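Local coordinates for nonsense-mediated mRNA decay protein 2 (Saccharomyces cerevisiae, PDB 4LUN), which takes part in nonsense-mediated decay of mRNAs containing premature stop codons and binds NAM7/UPF1 through its C-terminus, this chain being its N-terminal MIF4G region, at residues 258-263 with 276-281; 15-20 with 99-104. All coordinates share one frame; numbering follows the deposited sequence. Where two conformers were deposited one is given.

Contact 1. Residues 258-263 with 276-281; sequences NKLQRE and DEYVEE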
# COMPACT_ATOMS: atom_id res chain seq x y z
N ASN A 258 12.36 18.55 24.41
CA ASN A 258 12.56 18.71 25.84
C ASN A 258 13.46 19.90 26.18
O ASN A 258 13.19 20.63 27.12
CB ASN A 258 13.06 17.41 26.48
CG ASN A 258 11.92 16.42 26.73
OD1 ASN A 258 10.93 16.74 27.38
ND2 ASN A 258 12.07 15.22 26.21
N LYS A 259 14.50 20.12 25.38
CA LYS A 259 15.41 21.24 25.58
C LYS A 259 14.67 22.56 25.39
O LYS A 259 14.80 23.49 26.20
CB LYS A 259 16.57 21.21 24.60
CG LYS A 259 17.62 22.25 24.95
CD LYS A 259 18.30 22.81 23.72
CE LYS A 259 19.34 23.84 24.12
NZ LYS A 259 20.38 23.22 24.99
N LEU A 260 13.90 22.65 24.31
CA LEU A 260 13.15 23.88 24.02
C LEU A 260 12.09 24.14 25.08
O LEU A 260 11.91 25.28 25.51
CB LEU A 260 12.51 23.84 22.64
CG LEU A 260 13.52 23.84 21.49
CD1 LEU A 260 12.87 23.45 20.18
CD2 LEU A 260 14.12 25.23 21.40
N GLN A 261 11.41 23.08 25.51
CA GLN A 261 10.41 23.23 26.56
C GLN A 261 11.04 23.72 27.86
O GLN A 261 10.49 24.60 28.56
CB GLN A 261 9.68 21.90 26.78
CG GLN A 261 8.67 21.98 27.91
CD GLN A 261 7.99 20.66 28.18
OE1 GLN A 261 8.65 19.67 28.52
NE2 GLN A 261 6.67 20.64 28.06
N ARG A 262 12.21 23.18 28.19
CA ARG A 262 12.88 23.56 29.43
C ARG A 262 13.29 25.02 29.39
O ARG A 262 13.08 25.75 30.35
CB ARG A 262 14.11 22.68 29.68
CG ARG A 262 13.77 21.28 30.17
CD ARG A 262 15.02 20.43 30.28
NE ARG A 262 15.75 20.71 31.51
CZ ARG A 262 15.49 20.11 32.67
NH1 ARG A 262 14.53 19.20 32.74
NH2 ARG A 262 16.19 20.42 33.75
N GLU A 263 13.86 25.46 28.26
CA GLU A 263 14.25 26.86 28.15
C GLU A 263 13.04 27.80 28.20
O GLU A 263 13.13 28.86 28.82
CB GLU A 263 15.06 27.11 26.87
CG GLU A 263 16.45 26.48 26.89
CD GLU A 263 17.25 26.82 28.14
OE1 GLU A 263 17.30 28.00 28.53
OE2 GLU A 263 17.83 25.89 28.75
N ASP A 276 7.97 33.13 23.83
CA ASP A 276 9.38 33.44 23.69
C ASP A 276 9.87 32.61 22.51
O ASP A 276 9.11 31.81 21.97
CB ASP A 276 10.14 33.07 24.97
CG ASP A 276 9.85 31.65 25.43
OD1 ASP A 276 10.19 30.72 24.69
OD2 ASP A 276 9.31 31.47 26.54
N GLU A 277 11.13 32.78 22.13
CA GLU A 277 11.64 32.13 20.93
C GLU A 277 11.68 30.60 21.05
O GLU A 277 11.65 29.89 20.05
CB GLU A 277 13.04 32.64 20.61
CG GLU A 277 14.08 32.15 21.60
CD GLU A 277 15.38 32.91 21.50
OE1 GLU A 277 15.59 33.83 22.32
OE2 GLU A 277 16.19 32.57 20.62
N TYR A 278 11.76 30.11 22.29
CA TYR A 278 11.89 28.67 22.50
C TYR A 278 10.57 27.94 22.27
O TYR A 278 10.54 26.91 21.60
CB TYR A 278 12.44 28.38 23.91
CG TYR A 278 13.74 29.11 24.16
CD1 TYR A 278 14.89 28.75 23.47
CD2 TYR A 278 13.80 30.17 25.05
CE1 TYR A 278 16.08 29.41 23.68
CE2 TYR A 278 15.00 30.84 25.27
CZ TYR A 278 16.12 30.46 24.57
OH TYR A 278 17.31 31.12 24.78
N VAL A 279 9.48 28.49 22.79
CA VAL A 279 8.19 27.83 22.57
C VAL A 279 7.72 27.97 21.12
O VAL A 279 7.01 27.11 20.61
CB VAL A 279 7.12 28.27 23.62
CG1 VAL A 279 6.78 29.76 23.48
CG2 VAL A 279 5.87 27.40 23.49
N GLU A 280 8.14 29.04 20.44
CA GLU A 280 7.82 29.18 19.03
C GLU A 280 8.46 28.09 18.18
O GLU A 280 7.83 27.55 17.26
CB GLU A 280 8.22 30.56 18.51
CG GLU A 280 7.49 31.73 19.17
CD GLU A 280 5.97 31.67 19.02
OE1 GLU A 280 5.46 30.95 18.13
OE2 GLU A 280 5.28 32.36 19.80
N GLU A 281 9.71 27.75 18.48
CA GLU A 281 10.37 26.67 17.75
C GLU A 281 9.80 25.32 18.18
O GLU A 281 9.62 24.41 17.37
CB GLU A 281 11.89 26.71 17.97
CG GLU A 281 12.61 25.66 17.13
CD GLU A 281 14.13 25.79 17.18
OE1 GLU A 281 14.64 26.80 17.71
OE2 GLU A 281 14.80 24.86 16.68

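Contact 2. Residues 15-20 with 99-104; sequences RAWNGE and GLHQRF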
# COMPACT_ATOMS: atom_id res chain seq x y z
N ARG A 15 -3.07 -20.71 -12.09
CA ARG A 15 -3.35 -21.47 -13.31
C ARG A 15 -3.58 -20.56 -14.51
O ARG A 15 -3.10 -20.84 -15.61
CB ARG A 15 -4.54 -22.41 -13.09
CG ARG A 15 -4.22 -23.55 -12.13
CD ARG A 15 -5.07 -24.77 -12.39
NE ARG A 15 -6.45 -24.60 -11.92
CZ ARG A 15 -7.52 -24.83 -12.67
NH1 ARG A 15 -7.39 -25.22 -13.93
NH2 ARG A 15 -8.73 -24.66 -12.16
N ALA A 16 -4.28 -19.45 -14.30
CA ALA A 16 -4.49 -18.48 -15.37
C ALA A 16 -3.17 -17.87 -15.84
O ALA A 16 -2.97 -17.70 -17.04
CB ALA A 16 -5.48 -17.39 -14.95
N TRP A 17 -2.28 -17.54 -14.90
CA TRP A 17 -0.97 -17.04 -15.28
C TRP A 17 -0.24 -18.11 -16.09
O TRP A 17 0.57 -17.79 -16.96
CB TRP A 17 -0.14 -16.65 -14.06
CG TRP A 17 -0.27 -15.20 -13.65
CD1 TRP A 17 -0.68 -14.73 -12.43
CD2 TRP A 17 0.03 -14.04 -14.44
NE1 TRP A 17 -0.66 -13.36 -12.42
CE2 TRP A 17 -0.23 -12.91 -13.63
CE3 TRP A 17 0.49 -13.85 -15.75
CZ2 TRP A 17 -0.05 -11.60 -14.10
CZ3 TRP A 17 0.67 -12.54 -16.21
CH2 TRP A 17 0.40 -11.44 -15.39
N ASN A 18 -0.54 -19.37 -15.79
CA ASN A 18 0.14 -20.50 -16.44
C ASN A 18 -0.47 -20.83 -17.80
O ASN A 18 -0.05 -21.79 -18.46
CB ASN A 18 0.14 -21.73 -15.52
CG ASN A 18 1.17 -21.63 -14.41
OD1 ASN A 18 2.15 -20.88 -14.51
ND2 ASN A 18 0.95 -22.39 -13.34
N GLY A 19 -1.46 -20.05 -18.21
CA GLY A 19 -2.01 -20.14 -19.54
C GLY A 19 -3.28 -20.96 -19.64
O GLY A 19 -3.79 -21.19 -20.74
N GLU A 20 -3.80 -21.42 -18.51
CA GLU A 20 -5.03 -22.19 -18.53
C GLU A 20 -6.24 -21.29 -18.69
O GLU A 20 -6.20 -20.12 -18.33
CB GLU A 20 -5.19 -23.01 -17.26
CG GLU A 20 -4.01 -23.89 -16.93
CD GLU A 20 -4.36 -24.86 -15.82
OE1 GLU A 20 -3.43 -25.39 -15.17
OE2 GLU A 20 -5.57 -25.09 -15.61
N GLY A 99 -11.61 -12.45 -11.39
CA GLY A 99 -12.43 -12.91 -12.50
C GLY A 99 -11.89 -12.44 -13.84
O GLY A 99 -11.78 -13.22 -14.79
N LEU A 100 -11.53 -11.17 -13.91
CA LEU A 100 -10.99 -10.60 -15.13
C LEU A 100 -9.65 -11.24 -15.47
O LEU A 100 -9.38 -11.53 -16.62
CB LEU A 100 -10.85 -9.09 -15.00
CG LEU A 100 -12.16 -8.32 -15.19
CD1 LEU A 100 -12.04 -6.92 -14.63
CD2 LEU A 100 -12.52 -8.28 -16.68
N HIS A 101 -8.83 -11.47 -14.45
CA HIS A 101 -7.55 -12.13 -14.65
C HIS A 101 -7.75 -13.58 -15.13
O HIS A 101 -6.99 -14.08 -15.96
CB HIS A 101 -6.72 -12.10 -13.34
CG HIS A 101 -5.51 -12.98 -13.38
ND1 HIS A 101 -4.40 -12.69 -14.14
CD2 HIS A 101 -5.25 -14.16 -12.77
CE1 HIS A 101 -3.50 -13.65 -13.99
NE2 HIS A 101 -3.99 -14.56 -13.17
N GLN A 102 -8.77 -14.23 -14.61
CA GLN A 102 -9.03 -15.62 -14.98
C GLN A 102 -9.55 -15.73 -16.41
O GLN A 102 -9.29 -16.71 -17.11
CB GLN A 102 -9.99 -16.27 -13.99
CG GLN A 102 -9.34 -16.57 -12.65
CD GLN A 102 -10.33 -16.77 -11.54
OE1 GLN A 102 -11.49 -17.10 -11.79
NE2 GLN A 102 -9.89 -16.56 -10.31
N ARG A 103 -10.29 -14.70 -16.85
CA ARG A 103 -10.81 -14.67 -18.22
C ARG A 103 -9.72 -14.34 -19.23
O ARG A 103 -9.63 -14.96 -20.30
CB ARG A 103 -11.94 -13.64 -18.35
CG ARG A 103 -13.34 -14.14 -18.01
CD ARG A 103 -13.94 -15.04 -19.10
NE ARG A 103 -13.78 -14.50 -20.45
CZ ARG A 103 -14.69 -13.75 -21.08
NH1 ARG A 103 -15.84 -13.43 -20.49
NH2 ARG A 103 -14.45 -13.32 -22.31
N PHE A 104 -8.87 -13.36 -18.90
CA PHE A 104 -7.93 -12.81 -19.88
C PHE A 104 -6.44 -13.00 -19.60
O PHE A 104 -5.61 -12.72 -20.47
CB PHE A 104 -8.22 -11.33 -20.12
CG PHE A 104 -9.66 -11.04 -20.46
CD1 PHE A 104 -10.20 -11.46 -21.66
CD2 PHE A 104 -10.47 -10.36 -19.56
CE1 PHE A 104 -11.53 -11.21 -21.97
CE2 PHE A 104 -11.80 -10.11 -19.86
CZ PHE A 104 -12.33 -10.54 -21.07

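Contact 1. Residues 258-263 with 276-281
Glu-263 lays its CB over the centre of the Tyr-278 ring, nearly on the ring normal and 3.7 Å from the ring centroid, a CH-pi contact made by the aliphatic root of an acidic side chain. A glutamate suits this half-exposed place because its methylene part can cover an aromatic face while its carboxylate turns elsewhere; the chain bends at chi2, and OE2 forms a salt bridge with Lys-266. The opposite face of the ring is covered by CG of Glu-277, so the phenol is held flat between two glutamate side chains. Leu-260, buried and branched, has two methyls for two neighbours. Its CD2 lies near the ring plane, 4.2 Å from Tyr-278 CD1; the other, CD1, meets Glu-281 CG at 3.8 Å where the two side chains cross at about a right angle. Glu-281 has CG anti to its backbone N (chi1 -175°) and runs on extended, which carries its methylenes across that methyl. Together the two segments form part of an antiparallel helical hairpin: helix 231-271 and helix 277-303 are joined by a short connection, their local axes 8.1 Å apart with N-to-C directions at 147°. Tyr-278 CB rests 3.5 Å from the carbonyl oxygen Leu-260 O. Replacing this tyrosine by an alanine is likely to open a gap between Glu-263 CB and Glu-277 CG and to leave Leu-260 CD2 without its aromatic neighbour. Leu-260 continues the apolar seam onto Tyr-282 and Leu-285. Behind the tyrosine, Asp-276 is the N-cap of the second helix; its OD1 accepts from Val-279 N at 3.0 Å, nearly along the C-O axis, and more weakly from Tyr-278 N. Its OD2 is hydrogen-bonded to His-264 on the long helix, tying the start of helix 277-303 to its partner.

Contact 2. Residues 15-20 with 99-104
His-101 turns its imidazole edge toward the indole face of Trp-17 where the end of helix 3-17 packs on the last turns of helix 87-104, within the all-helical fold of the MIF4G region. The first helix stops in a Schellman motif: Gly-19 takes a positive phi of 98°, where a CB would be jammed against the preceding carbonyl oxygen, and Glu-20 N and Gly-19 N bond back to Arg-15 O and Ala-16 O.

Van der Waals packing falls to Ala-16, whose small CB lets the backbones approach closely: it lies 4.0 Å from Gln-102 CA and 3.7 Å from His-101 NE2.

Polar bonds fix the rings. The histidine is gripped at both nitrogens, by Thr-109 OG1 at ND1 and by Asn-13 O at NE2, which sets its rotation; a ring with two polar atoms thus suits a buried place. Trp-17 NE1 donates to Val-155 O, and Arg-157 makes a cation-pi contact with the indole. Gln-102 NE2 meets Asn-13 OD1, a further tie to helix 3-17.

The aromatic contact is an edge-to-face pair, the ring of His-101 inclined at 52° to the five-membered ring of Trp-17. A chi1 of 169° swings the imidazole away from its own backbone N and out toward the tryptophan. The leading atom is His-101 CE1, which stands over the indole face, 3.3 Å from Trp-17 NE1.

The two contacts lie on opposite sides of the chain's centre, about 61 Å apart between their centres, and share no helix. Contact 1 joins neighbours in sequence, two long helices linked by a short turn, far from the centre and only partly buried; contact 2 brings together helices separated by 78 residues and is largely enclosed. Chemistry follows place. Neither has a hydrogen bond directly between its segments, but at 258-263 with 276-281 the methylenes of glutamates serve as packing surface while their charges stay near the outside, whereas at 15-20 with 99-104 a buried histidine meets a partly covered tryptophan, and the nitrogens of both find partners on surrounding elements.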